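Local structure of hypothetical protein yihE (Escherichia coli, 1ZYL) at residues 56-61 with 282-287; 122-127 with 211-216; 168-173 with 298-303. The protein phosphorylates proteins, itself included, on serine and threonine with ATP, and probably counters stress linked to reactive oxygen species. One frame throughout, in Å; residues are numbered along the deposited sequence.

In the fold
From the N terminus, strand 52-57 of the antiparallel five-stranded sheet runs into the loop after it; segment 56-61 closes a loop with 282-287, 221 residues on at the end of helix 266-283, in interaction 1. Within that long loop lies interaction 2, where helix 119-136 meets strand 213-215 after a separation of 84 residues; the two centres are 30 Å apart, on opposite sides of the chain's centre. Interaction 3 crosses both along the sequence, joining the start of helix 171-188 to the start of helix 300-316. It touches interaction 1 through Met282 and Trp303, whereas its nearest atoms stay about 22 Å from interaction 2.

Interaction 1: 56-61 with 282-287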
ATOM      1  N   PHE A  56      11.039   2.947 -11.605  1.00 30.40           N
ATOM      2  CA  PHE A  56      10.493   3.960 -12.480  1.00 30.21           C
ATOM      3  C   PHE A  56       9.054   4.159 -12.092  1.00 30.31           C
ATOM      4  O   PHE A  56       8.212   3.310 -12.342  1.00 31.67           O
ATOM      5  CB  PHE A  56      10.587   3.551 -13.942  1.00 30.78           C
ATOM      6  CG  PHE A  56      11.916   3.840 -14.554  1.00 30.64           C
ATOM      7  CD1 PHE A  56      13.036   3.102 -14.194  1.00 30.86           C
ATOM      8  CD2 PHE A  56      12.054   4.862 -15.479  1.00 29.86           C
ATOM      9  CE1 PHE A  56      14.277   3.378 -14.748  1.00 31.06           C
ATOM     10  CE2 PHE A  56      13.288   5.146 -16.038  1.00 30.82           C
ATOM     11  CZ  PHE A  56      14.405   4.402 -15.672  1.00 29.97           C
ATOM     12  N   TYR A  57       8.789   5.284 -11.451  1.00 30.48           N
ATOM     13  CA  TYR A  57       7.453   5.611 -11.009  1.00 31.36           C
ATOM     14  C   TYR A  57       6.542   5.722 -12.216  1.00 31.71           C
ATOM     15  O   TYR A  57       6.836   6.454 -13.155  1.00 34.01           O
ATOM     16  CB  TYR A  57       7.506   6.916 -10.222  1.00 31.83           C
ATOM     17  CG  TYR A  57       8.227   6.759  -8.899  1.00 31.97           C
ATOM     18  CD1 TYR A  57       7.586   6.171  -7.808  1.00 30.70           C
ATOM     19  CD2 TYR A  57       9.556   7.169  -8.743  1.00 31.82           C
ATOM     20  CE1 TYR A  57       8.240   5.994  -6.595  1.00 31.24           C
ATOM     21  CE2 TYR A  57      10.227   6.992  -7.520  1.00 31.35           C
ATOM     22  CZ  TYR A  57       9.557   6.401  -6.452  1.00 30.43           C
ATOM     23  OH  TYR A  57      10.189   6.189  -5.249  1.00 27.74           O
ATOM     24  N   ARG A  58       5.439   4.981 -12.199  1.00 30.60           N
ATOM     25  CA  ARG A  58       4.517   5.011 -13.323  1.00 28.09           C
ATOM     26  C   ARG A  58       3.917   6.401 -13.511  1.00 27.38           C
ATOM     27  O   ARG A  58       3.325   6.980 -12.594  1.00 26.85           O
ATOM     28  CB  ARG A  58       3.411   3.942 -13.160  1.00 27.10           C
ATOM     29  CG  ARG A  58       2.061   4.388 -12.576  1.00 23.45           C
ATOM     30  CD  ARG A  58       0.894   3.576 -13.182  1.00 21.55           C
ATOM     31  NE  ARG A  58       1.024   2.131 -12.961  1.00 20.94           N
ATOM     32  CZ  ARG A  58       0.667   1.209 -13.850  1.00 18.57           C
ATOM     33  NH1 ARG A  58       0.813  -0.080 -13.588  1.00 15.80           N
ATOM     34  NH2 ARG A  58       0.175   1.582 -15.016  1.00 21.13           N
ATOM     35  N   PRO A  59       4.089   6.968 -14.709  1.00 26.14           N
ATOM     36  CA  PRO A  59       3.563   8.295 -15.019  1.00 26.78           C
ATOM     37  C   PRO A  59       2.090   8.433 -14.669  1.00 27.77           C
ATOM     38  O   PRO A  59       1.358   7.451 -14.634  1.00 29.27           O
ATOM     39  CB  PRO A  59       3.831   8.430 -16.516  1.00 25.86           C
ATOM     40  CG  PRO A  59       3.897   7.000 -16.992  1.00 25.16           C
ATOM     41  CD  PRO A  59       4.681   6.345 -15.904  1.00 25.27           C
ATOM     42  N   GLU A  60       1.680   9.663 -14.385  1.00 29.54           N
ATOM     43  CA  GLU A  60       0.303   9.986 -14.032  1.00 31.30           C
ATOM     44  C   GLU A  60      -0.152   9.612 -12.625  1.00 30.07           C
ATOM     45  O   GLU A  60      -1.195  10.074 -12.170  1.00 28.55           O
ATOM     46  CB  GLU A  60      -0.643   9.377 -15.058  1.00 37.31           C
ATOM     47  CG  GLU A  60      -0.291   9.791 -16.469  1.00 46.26           C
ATOM     48  CD  GLU A  60       0.352  11.167 -16.509  1.00 51.21           C
ATOM     49  OE1 GLU A  60      -0.280  12.143 -16.039  1.00 51.90           O
ATOM     50  OE2 GLU A  60       1.495  11.267 -17.006  1.00 55.87           O
ATOM     51  N   ARG A  61       0.618   8.790 -11.927  1.00 29.63           N
ATOM     52  CA  ARG A  61       0.234   8.399 -10.580  1.00 27.82           C
ATOM     53  C   ARG A  61       0.594   9.481  -9.570  1.00 27.67           C
ATOM     54  O   ARG A  61      -0.286  10.154  -9.044  1.00 27.90           O
ATOM     55  CB  ARG A  61       0.904   7.079 -10.202  1.00 25.25           C
ATOM     56  CG  ARG A  61       0.618   6.599  -8.796  1.00 23.77           C
ATOM     57  CD  ARG A  61       0.880   5.121  -8.721  1.00 25.63           C
ATOM     58  NE  ARG A  61       1.307   4.661  -7.403  1.00 27.53           N
ATOM     59  CZ  ARG A  61       0.523   4.576  -6.335  1.00 26.31           C
ATOM     60  NH1 ARG A  61      -0.754   4.927  -6.409  1.00 28.66           N
ATOM     61  NH2 ARG A  61       1.012   4.112  -5.196  1.00 23.44           N
ATOM     62  N   MET A 282      -8.864  -1.698 -12.466  1.00 16.59           N
ATOM     63  CA  MET A 282      -9.536  -1.140 -13.625  1.00 16.75           C
ATOM     64  C   MET A 282      -8.719  -0.023 -14.277  1.00 16.99           C
ATOM     65  O   MET A 282      -8.437  -0.085 -15.465  1.00 16.00           O
ATOM     66  CB  MET A 282     -10.924  -0.621 -13.225  1.00 16.57           C
ATOM     67  CG  MET A 282     -11.838  -1.697 -12.630  1.00 15.30           C
ATOM     68  SD  MET A 282     -13.520  -1.164 -12.214  1.00  9.70           S
ATOM     69  CE  MET A 282     -14.298  -1.428 -13.754  1.00 11.55           C
ATOM     70  N   ARG A 283      -8.317   0.982 -13.503  1.00 18.41           N
ATOM     71  CA  ARG A 283      -7.563   2.107 -14.058  1.00 20.59           C
ATOM     72  C   ARG A 283      -6.281   1.742 -14.785  1.00 20.46           C
ATOM     73  O   ARG A 283      -5.870   2.443 -15.704  1.00 22.86           O
ATOM     74  CB  ARG A 283      -7.235   3.130 -12.970  1.00 23.81           C
ATOM     75  CG  ARG A 283      -8.407   3.997 -12.546  1.00 26.18           C
ATOM     76  CD  ARG A 283      -8.121   4.677 -11.217  1.00 29.81           C
ATOM     77  NE  ARG A 283      -9.323   5.297 -10.664  1.00 33.66           N
ATOM     78  CZ  ARG A 283      -9.477   5.641  -9.389  1.00 31.88           C
ATOM     79  NH1 ARG A 283     -10.609   6.200  -8.989  1.00 29.87           N
ATOM     80  NH2 ARG A 283      -8.505   5.419  -8.514  1.00 33.00           N
ATOM     81  N   ARG A 284      -5.664   0.644 -14.385  1.00 19.60           N
ATOM     82  CA  ARG A 284      -4.414   0.195 -14.981  1.00 19.59           C
ATOM     83  C   ARG A 284      -4.619  -0.913 -16.013  1.00 20.41           C
ATOM     84  O   ARG A 284      -3.675  -1.588 -16.402  1.00 22.26           O
ATOM     85  CB  ARG A 284      -3.492  -0.313 -13.871  1.00 18.22           C
ATOM     86  CG  ARG A 284      -3.161   0.740 -12.844  1.00 18.53           C
ATOM     87  CD  ARG A 284      -2.597   0.158 -11.551  1.00 18.86           C
ATOM     88  NE  ARG A 284      -1.891   1.184 -10.784  1.00 18.66           N
ATOM     89  CZ  ARG A 284      -2.447   2.303 -10.313  1.00 18.31           C
ATOM     90  NH1 ARG A 284      -1.699   3.171  -9.641  1.00 17.44           N
ATOM     91  NH2 ARG A 284      -3.743   2.553 -10.493  1.00 13.60           N
ATOM     92  N   TRP A 285      -5.849  -1.090 -16.469  1.00 20.93           N
ATOM     93  CA  TRP A 285      -6.156  -2.152 -17.421  1.00 22.28           C
ATOM     94  C   TRP A 285      -5.437  -2.084 -18.768  1.00 22.02           C
ATOM     95  O   TRP A 285      -5.220  -3.115 -19.393  1.00 22.63           O
ATOM     96  CB  TRP A 285      -7.669  -2.216 -17.658  1.00 23.28           C
ATOM     97  CG  TRP A 285      -8.142  -3.526 -18.183  1.00 23.56           C
ATOM     98  CD1 TRP A 285      -8.819  -3.747 -19.345  1.00 24.72           C
ATOM     99  CD2 TRP A 285      -7.999  -4.799 -17.554  1.00 24.10           C
ATOM    100  NE1 TRP A 285      -9.111  -5.083 -19.480  1.00 24.84           N
ATOM    101  CE2 TRP A 285      -8.616  -5.752 -18.393  1.00 25.37           C
ATOM    102  CE3 TRP A 285      -7.410  -5.229 -16.361  1.00 23.24           C
ATOM    103  CZ2 TRP A 285      -8.660  -7.108 -18.075  1.00 25.79           C
ATOM    104  CZ3 TRP A 285      -7.455  -6.577 -16.045  1.00 23.43           C
ATOM    105  CH2 TRP A 285      -8.074  -7.500 -16.898  1.00 26.16           C
ATOM    106  N   ALA A 286      -5.078  -0.890 -19.228  1.00 22.72           N
ATOM    107  CA  ALA A 286      -4.389  -0.761 -20.518  1.00 25.00           C
ATOM    108  C   ALA A 286      -2.942  -1.245 -20.438  1.00 25.53           C
ATOM    109  O   ALA A 286      -2.244  -1.325 -21.444  1.00 25.88           O
ATOM    110  CB  ALA A 286      -4.428   0.685 -20.997  1.00 25.37           C
ATOM    111  N   ASP A 287      -2.499  -1.552 -19.227  1.00 25.66           N
ATOM    112  CA  ASP A 287      -1.157  -2.051 -18.993  1.00 25.56           C
ATOM    113  C   ASP A 287      -1.257  -3.544 -19.250  1.00 26.17           C
ATOM    114  O   ASP A 287      -2.007  -4.242 -18.569  1.00 27.02           O
ATOM    115  CB  ASP A 287      -0.760  -1.806 -17.535  1.00 27.35           C
ATOM    116  CG  ASP A 287       0.641  -2.284 -17.217  1.00 28.68           C
ATOM    117  OD1 ASP A 287       0.995  -3.401 -17.640  1.00 29.12           O
ATOM    118  OD2 ASP A 287       1.386  -1.549 -16.534  1.00 30.80           O
TER
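Arg58 and Arg284 bring the two backbones closest, with their CA atoms 10.3 Å apart, so long side chains span the distance between the loop leaving strand 52-57 and the type I turn from Arg284 to Asp287 that follows helix 266-283. The aliphatic part of Arg284 lies over one face of the Arg58 guanidinium, its CG 3.9 Å above that plane. With CG of Arg284 anti to its carbonyl carbon (chi1 -60°) and the chain extended as far as NE, this arginine continues to Arg61, whose CD meets the edge of the Arg284 guanidinium at NH1, 3.4 Å away. The two guanidinium planes of Arg58 and Arg284 are 57° apart, which excludes a parallel stack. Asp287 OD2 makes a salt bridge with Arg58 NH1 at 3.3 Å; the hydrogen-bond angle of 136° marks it as weak. Glu38 is salt-bridged to Arg58, Arg61 and Arg284, a shared carboxylate that probably holds the three guanidinium groups together. Arg61 also pairs with Asp220, while Asp287 OD1 accepts a hydrogen bond from the backbone N of Ala289, capping the turn into helix 289-293. Arg61 lies about 7 Å, side chain to side chain, from Asp217, an inferred magnesium ligand. The arrangement is a partly buried charged network beside the inferred catalytic site of this kinase, tying the end of strand 52-57 in the five-stranded sheet to the turn after helix 266-283.

Interaction 2: 122-127 with 211-216; sequences MEAVGR and DGPMFV
Val125 enters the contact from helix 119-136, its CA 5.8 Å from that of Pro213, the nearest such pair. Beyond CB the side chain forks. CG2, anti to the carbonyl carbon, goes to the proline ring and lies 3.4 Å from Pro213 CB; Pro213 CG is equally near, so this methyl meets the ring's carbon rim at two atoms. CG1, anti to the backbone N (chi1 160°), takes the other direction and arrives at the edge of the Phe215 ring, near its plane, 3.8 Å from CZ. The neighbouring ring atom CE2 is almost as close, which places the methyl beside the outer end of the ring and not over its face. The preceding residue adds to this: Ala124 CB rests 3.7 Å from Pro213 CG, so the proline is touched by two successive helix residues. An alanine at Val125 would keep CB but lose both methyls, and would probably leave a gap between the helix and the Pro213 and Phe215 side chains. The side chains that meet are all apolar. The helix and strand axes approach to 8.8 Å and cross at -45°, an oblique helix-on-strand packing. Strand 213-215 forms one border of a three-stranded antiparallel sheet beside strand 207-209, where Ile207 also touches Pro213. Further along helix 119-136, Tyr128, Leu129 and Met132 pack on Phe215, while Met122, earlier in the same helix, packs on Gln244 and Ile248 of helix 238-252.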
ATOM      1  N   MET A 122       6.650 -10.581  15.002  1.00 46.11           N
ATOM      2  CA  MET A 122       5.489  -9.704  15.067  1.00 43.46           C
ATOM      3  C   MET A 122       5.833  -8.545  15.991  1.00 40.56           C
ATOM      4  O   MET A 122       5.608  -7.392  15.656  1.00 39.31           O
ATOM      5  CB  MET A 122       4.293 -10.465  15.638  1.00 45.16           C
ATOM      6  CG  MET A 122       2.949  -9.854  15.323  1.00 45.40           C
ATOM      7  SD  MET A 122       2.343 -10.444  13.748  1.00 49.07           S
ATOM      8  CE  MET A 122       1.620 -12.025  14.233  1.00 44.27           C
ATOM      9  N   GLU A 123       6.381  -8.869  17.158  1.00 39.06           N
ATOM     10  CA  GLU A 123       6.760  -7.858  18.135  1.00 38.30           C
ATOM     11  C   GLU A 123       7.822  -6.919  17.596  1.00 36.93           C
ATOM     12  O   GLU A 123       7.721  -5.707  17.775  1.00 36.95           O
ATOM     13  CB  GLU A 123       7.272  -8.509  19.420  1.00 39.80           C
ATOM     14  CG  GLU A 123       6.192  -9.151  20.263  1.00 44.22           C
ATOM     15  CD  GLU A 123       6.692  -9.544  21.640  1.00 48.79           C
ATOM     16  OE1 GLU A 123       7.667 -10.323  21.716  1.00 49.88           O
ATOM     17  OE2 GLU A 123       6.111  -9.073  22.644  1.00 49.71           O
ATOM     18  N   ALA A 124       8.841  -7.479  16.947  1.00 35.52           N
ATOM     19  CA  ALA A 124       9.920  -6.676  16.371  1.00 32.90           C
ATOM     20  C   ALA A 124       9.344  -5.725  15.329  1.00 32.30           C
ATOM     21  O   ALA A 124       9.766  -4.573  15.233  1.00 33.28           O
ATOM     22  CB  ALA A 124      10.966  -7.574  15.729  1.00 30.44           C
ATOM     23  N   VAL A 125       8.383  -6.216  14.548  1.00 30.40           N
ATOM     24  CA  VAL A 125       7.737  -5.403  13.519  1.00 28.69           C
ATOM     25  C   VAL A 125       6.842  -4.360  14.175  1.00 27.64           C
ATOM     26  O   VAL A 125       6.848  -3.203  13.790  1.00 27.49           O
ATOM     27  CB  VAL A 125       6.900  -6.286  12.532  1.00 28.24           C
ATOM     28  CG1 VAL A 125       5.880  -5.448  11.793  1.00 27.20           C
ATOM     29  CG2 VAL A 125       7.819  -6.938  11.520  1.00 26.42           C
ATOM     30  N   GLY A 126       6.079  -4.774  15.176  1.00 29.54           N
ATOM     31  CA  GLY A 126       5.200  -3.841  15.857  1.00 31.67           C
ATOM     32  C   GLY A 126       5.993  -2.747  16.542  1.00 33.08           C
ATOM     33  O   GLY A 126       5.566  -1.589  16.601  1.00 33.51           O
ATOM     34  N   ARG A 127       7.157  -3.121  17.059  1.00 34.01           N
ATOM     35  CA  ARG A 127       8.030  -2.184  17.748  1.00 35.81           C
ATOM     36  C   ARG A 127       8.625  -1.144  16.786  1.00 36.02           C
ATOM     37  O   ARG A 127       8.602   0.049  17.077  1.00 36.97           O
ATOM     38  CB  ARG A 127       9.138  -2.950  18.468  1.00 36.85           C
ATOM     39  CG  ARG A 127      10.101  -2.073  19.222  1.00 38.88           C
ATOM     40  CD  ARG A 127      11.164  -2.909  19.905  1.00 41.68           C
ATOM     41  NE  ARG A 127      12.461  -2.239  19.883  1.00 44.42           N
ATOM     42  CZ  ARG A 127      13.182  -2.044  18.780  1.00 44.74           C
ATOM     43  NH1 ARG A 127      12.729  -2.474  17.604  1.00 42.00           N
ATOM     44  NH2 ARG A 127      14.350  -1.411  18.852  1.00 43.33           N
ATOM     45  N   ASP A 211      17.350 -11.078  10.115  1.00 61.02           N
ATOM     46  CA  ASP A 211      17.640 -10.775  11.512  1.00 61.81           C
ATOM     47  C   ASP A 211      17.207  -9.340  11.815  1.00 60.24           C
ATOM     48  O   ASP A 211      18.019  -8.441  12.066  1.00 58.16           O
ATOM     49  CB  ASP A 211      19.115 -11.019  11.821  1.00 64.58           C
ATOM     50  CG  ASP A 211      19.419 -12.496  12.013  1.00 66.58           C
ATOM     51  OD1 ASP A 211      18.923 -13.080  13.000  1.00 67.60           O
ATOM     52  OD2 ASP A 211      20.136 -13.079  11.175  1.00 67.47           O
ATOM     53  N   GLY A 212      15.887  -9.167  11.771  1.00 59.08           N
ATOM     54  CA  GLY A 212      15.252  -7.886  12.005  1.00 56.38           C
ATOM     55  C   GLY A 212      14.271  -7.612  10.879  1.00 53.60           C
ATOM     56  O   GLY A 212      14.451  -8.115   9.769  1.00 51.82           O
ATOM     57  N   PRO A 213      13.199  -6.852  11.138  1.00 52.35           N
ATOM     58  CA  PRO A 213      12.253  -6.576  10.056  1.00 50.69           C
ATOM     59  C   PRO A 213      12.823  -5.468   9.199  1.00 49.14           C
ATOM     60  O   PRO A 213      13.643  -4.677   9.662  1.00 48.97           O
ATOM     61  CB  PRO A 213      10.998  -6.110  10.791  1.00 50.03           C
ATOM     62  CG  PRO A 213      11.127  -6.726  12.138  1.00 52.35           C
ATOM     63  CD  PRO A 213      12.594  -6.541  12.440  1.00 52.80           C
ATOM     64  N   MET A 214      12.396  -5.422   7.948  1.00 48.01           N
ATOM     65  CA  MET A 214      12.840  -4.383   7.034  1.00 47.08           C
ATOM     66  C   MET A 214      11.648  -4.052   6.167  1.00 44.15           C
ATOM     67  O   MET A 214      11.196  -4.893   5.394  1.00 43.83           O
ATOM     68  CB  MET A 214      13.982  -4.876   6.152  1.00 50.61           C
ATOM     69  CG  MET A 214      15.223  -5.267   6.912  1.00 54.26           C
ATOM     70  SD  MET A 214      16.463  -5.876   5.783  1.00 57.77           S
ATOM     71  CE  MET A 214      15.670  -7.381   5.203  1.00 55.59           C
ATOM     72  N   PHE A 215      11.128  -2.839   6.306  1.00 40.30           N
ATOM     73  CA  PHE A 215       9.981  -2.439   5.516  1.00 38.23           C
ATOM     74  C   PHE A 215      10.403  -1.957   4.142  1.00 38.47           C
ATOM     75  O   PHE A 215      11.362  -1.193   3.994  1.00 39.61           O
ATOM     76  CB  PHE A 215       9.186  -1.365   6.257  1.00 36.03           C
ATOM     77  CG  PHE A 215       8.752  -1.799   7.613  1.00 35.22           C
ATOM     78  CD1 PHE A 215       9.605  -1.671   8.700  1.00 35.27           C
ATOM     79  CD2 PHE A 215       7.536  -2.446   7.787  1.00 33.55           C
ATOM     80  CE1 PHE A 215       9.257  -2.192   9.938  1.00 34.89           C
ATOM     81  CE2 PHE A 215       7.179  -2.971   9.021  1.00 33.00           C
ATOM     82  CZ  PHE A 215       8.040  -2.845  10.096  1.00 33.51           C
ATOM     83  N   VAL A 216       9.694  -2.427   3.127  1.00 37.35           N
ATOM     84  CA  VAL A 216      10.005  -2.033   1.768  1.00 37.93           C
ATOM     85  C   VAL A 216       8.772  -1.479   1.089  1.00 38.34           C
ATOM     86  O   VAL A 216       7.642  -1.856   1.420  1.00 37.91           O
ATOM     87  CB  VAL A 216      10.532  -3.228   0.932  1.00 37.07           C
ATOM     88  CG1 VAL A 216      11.876  -3.666   1.454  1.00 37.82           C
ATOM     89  CG2 VAL A 216       9.552  -4.387   0.987  1.00 34.43           C
TER

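Interaction 3: 168-173 with 298-303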
ATOM      1  N   SER A 168     -22.753  -6.092 -18.163  1.00 24.72           N
ATOM      2  CA  SER A 168     -24.017  -5.360 -18.153  1.00 26.45           C
ATOM      3  C   SER A 168     -25.134  -6.152 -17.475  1.00 28.10           C
ATOM      4  O   SER A 168     -25.187  -7.379 -17.591  1.00 28.30           O
ATOM      5  CB  SER A 168     -24.432  -5.032 -19.585  1.00 26.02           C
ATOM      6  OG  SER A 168     -24.568  -6.223 -20.353  1.00 23.49           O
ATOM      7  N   GLY A 169     -26.040  -5.451 -16.792  1.00 29.75           N
ATOM      8  CA  GLY A 169     -27.131  -6.142 -16.121  1.00 31.64           C
ATOM      9  C   GLY A 169     -26.551  -7.205 -15.205  1.00 32.10           C
ATOM     10  O   GLY A 169     -26.615  -8.407 -15.459  1.00 34.31           O
ATOM     11  N   LEU A 170     -25.973  -6.717 -14.124  1.00 31.04           N
ATOM     12  CA  LEU A 170     -25.302  -7.500 -13.105  1.00 27.74           C
ATOM     13  C   LEU A 170     -24.587  -6.320 -12.453  1.00 28.83           C
ATOM     14  O   LEU A 170     -24.235  -6.332 -11.274  1.00 29.45           O
ATOM     15  CB  LEU A 170     -24.330  -8.481 -13.758  1.00 23.88           C
ATOM     16  CG  LEU A 170     -23.122  -8.943 -12.943  1.00 25.04           C
ATOM     17  CD1 LEU A 170     -22.819 -10.412 -13.218  1.00 23.74           C
ATOM     18  CD2 LEU A 170     -21.921  -8.064 -13.288  1.00 20.46           C
ATOM     19  N   LYS A 171     -24.430  -5.271 -13.259  1.00 28.55           N
ATOM     20  CA  LYS A 171     -23.825  -4.024 -12.830  1.00 29.56           C
ATOM     21  C   LYS A 171     -24.755  -3.358 -11.816  1.00 29.67           C
ATOM     22  O   LYS A 171     -24.307  -2.834 -10.794  1.00 30.94           O
ATOM     23  CB  LYS A 171     -23.617  -3.089 -14.033  1.00 29.64           C
ATOM     24  CG  LYS A 171     -23.300  -1.643 -13.657  1.00 30.30           C
ATOM     25  CD  LYS A 171     -22.751  -0.845 -14.833  1.00 33.90           C
ATOM     26  CE  LYS A 171     -21.341  -1.308 -15.213  1.00 37.22           C
ATOM     27  NZ  LYS A 171     -20.849  -0.751 -16.520  1.00 38.28           N
ATOM     28  N   ALA A 172     -26.054  -3.387 -12.102  1.00 28.66           N
ATOM     29  CA  ALA A 172     -27.031  -2.770 -11.218  1.00 26.95           C
ATOM     30  C   ALA A 172     -26.905  -3.310  -9.805  1.00 26.50           C
ATOM     31  O   ALA A 172     -26.728  -2.555  -8.849  1.00 26.10           O
ATOM     32  CB  ALA A 172     -28.417  -3.014 -11.736  1.00 25.40           C
ATOM     33  N   ALA A 173     -26.998  -4.625  -9.677  1.00 26.13           N
ATOM     34  CA  ALA A 173     -26.899  -5.263  -8.374  1.00 26.26           C
ATOM     35  C   ALA A 173     -25.579  -4.876  -7.732  1.00 27.02           C
ATOM     36  O   ALA A 173     -25.527  -4.540  -6.549  1.00 26.77           O
ATOM     37  CB  ALA A 173     -26.979  -6.772  -8.527  1.00 25.15           C
ATOM     38  N   THR A 298     -12.682  -9.910 -16.147  1.00 32.79           N
ATOM     39  CA  THR A 298     -13.687  -9.765 -17.188  1.00 34.65           C
ATOM     40  C   THR A 298     -14.960 -10.606 -17.060  1.00 36.07           C
ATOM     41  O   THR A 298     -16.017 -10.183 -17.523  1.00 36.33           O
ATOM     42  CB  THR A 298     -13.045 -10.007 -18.576  1.00 35.10           C
ATOM     43  OG1 THR A 298     -12.884  -8.748 -19.235  1.00 34.07           O
ATOM     44  CG2 THR A 298     -13.899 -10.939 -19.440  1.00 33.90           C
ATOM     45  N   GLY A 299     -14.868 -11.783 -16.442  1.00 36.65           N
ATOM     46  CA  GLY A 299     -16.037 -12.643 -16.310  1.00 37.70           C
ATOM     47  C   GLY A 299     -17.062 -12.221 -15.271  1.00 38.77           C
ATOM     48  O   GLY A 299     -16.810 -11.320 -14.477  1.00 39.78           O
ATOM     49  N   GLU A 300     -18.225 -12.874 -15.272  1.00 39.06           N
ATOM     50  CA  GLU A 300     -19.280 -12.558 -14.308  1.00 37.81           C
ATOM     51  C   GLU A 300     -18.940 -13.120 -12.947  1.00 37.78           C
ATOM     52  O   GLU A 300     -19.029 -12.417 -11.946  1.00 39.27           O
ATOM     53  CB  GLU A 300     -20.610 -13.175 -14.698  1.00 36.40           C
ATOM     54  CG  GLU A 300     -21.031 -13.002 -16.112  1.00 35.48           C
ATOM     55  CD  GLU A 300     -22.353 -13.681 -16.345  1.00 36.22           C
ATOM     56  OE1 GLU A 300     -23.400 -13.011 -16.184  1.00 35.94           O
ATOM     57  OE2 GLU A 300     -22.341 -14.896 -16.658  1.00 34.04           O
ATOM     58  N   ASP A 301     -18.588 -14.403 -12.912  1.00 37.05           N
ATOM     59  CA  ASP A 301     -18.244 -15.071 -11.659  1.00 36.99           C
ATOM     60  C   ASP A 301     -17.570 -14.090 -10.720  1.00 34.28           C
ATOM     61  O   ASP A 301     -17.974 -13.925  -9.573  1.00 32.81           O
ATOM     62  CB  ASP A 301     -17.295 -16.253 -11.902  1.00 40.17           C
ATOM     63  CG  ASP A 301     -17.963 -17.412 -12.622  1.00 43.70           C
ATOM     64  OD1 ASP A 301     -18.367 -17.232 -13.791  1.00 47.59           O
ATOM     65  OD2 ASP A 301     -18.081 -18.506 -12.023  1.00 43.54           O
ATOM     66  N   TYR A 302     -16.546 -13.428 -11.234  1.00 32.01           N
ATOM     67  CA  TYR A 302     -15.793 -12.463 -10.461  1.00 30.57           C
ATOM     68  C   TYR A 302     -16.639 -11.307  -9.944  1.00 29.28           C
ATOM     69  O   TYR A 302     -16.524 -10.930  -8.783  1.00 29.27           O
ATOM     70  CB  TYR A 302     -14.632 -11.938 -11.298  1.00 31.35           C
ATOM     71  CG  TYR A 302     -13.786 -10.918 -10.592  1.00 31.36           C
ATOM     72  CD1 TYR A 302     -13.949  -9.562 -10.840  1.00 31.59           C
ATOM     73  CD2 TYR A 302     -12.843 -11.310  -9.642  1.00 32.10           C
ATOM     74  CE1 TYR A 302     -13.196  -8.617 -10.158  1.00 33.81           C
ATOM     75  CE2 TYR A 302     -12.086 -10.376  -8.953  1.00 32.55           C
ATOM     76  CZ  TYR A 302     -12.267  -9.030  -9.215  1.00 33.83           C
ATOM     77  OH  TYR A 302     -11.535  -8.094  -8.522  1.00 36.36           O
ATOM     78  N   TRP A 303     -17.489 -10.740 -10.794  1.00 28.63           N
ATOM     79  CA  TRP A 303     -18.329  -9.627 -10.357  1.00 27.65           C
ATOM     80  C   TRP A 303     -19.505 -10.061  -9.507  1.00 26.25           C
ATOM     81  O   TRP A 303     -20.152  -9.236  -8.876  1.00 25.98           O
ATOM     82  CB  TRP A 303     -18.809  -8.790 -11.547  1.00 27.41           C
ATOM     83  CG  TRP A 303     -17.681  -8.059 -12.163  1.00 30.05           C
ATOM     84  CD1 TRP A 303     -16.919  -8.471 -13.210  1.00 32.21           C
ATOM     85  CD2 TRP A 303     -17.073  -6.858 -11.675  1.00 33.06           C
ATOM     86  NE1 TRP A 303     -15.866  -7.612 -13.403  1.00 33.17           N
ATOM     87  CE2 TRP A 303     -15.935  -6.612 -12.474  1.00 32.86           C
ATOM     88  CE3 TRP A 303     -17.375  -5.968 -10.635  1.00 34.46           C
ATOM     89  CZ2 TRP A 303     -15.099  -5.515 -12.268  1.00 32.92           C
ATOM     90  CZ3 TRP A 303     -16.539  -4.874 -10.431  1.00 34.72           C
ATOM     91  CH2 TRP A 303     -15.415  -4.659 -11.245  1.00 34.31           C
TER
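Leu170 fills the contact from one side, reaching two residues of the opposing helix start with its two methyls. The closer meeting is CD2 with Trp303 CB at 3.6 Å. Here the leucine, with CG anti to the backbone N (chi1 154°), runs toward helix 300-316 and meets the tryptophan at the root of its side chain, the two side chains crossing at about a right angle. The indole itself leads off from the leucine: its NE1 donates to the carbonyl O of Leu297, which fixes how the ring is turned, and Phe174 meets it edge-to-face. This half is buried on the tryptophan side. The other half is looser. Leu170 CD1 lies 3.8 Å from Glu300 CB and 4.0 Å from OE1, so that methyl lies beside an exposed glutamate whose carboxylate offers it little apolar surface. The total area buried between the segments, 140 Å², agrees with a small contact resting chiefly on one leucine. Leu170 occupies the N-cap position of helix 171-188, and Glu300 stands near the start of helix 300-316, so the contact joins two helix beginnings. Leu278 and Met282 of helix 266-283 also pack on Trp303, and Ile166 and Pro167 of the loop leading to helix 171-188 touch it too, placing the indole among three helices in a part of the chain away from the annotated sites.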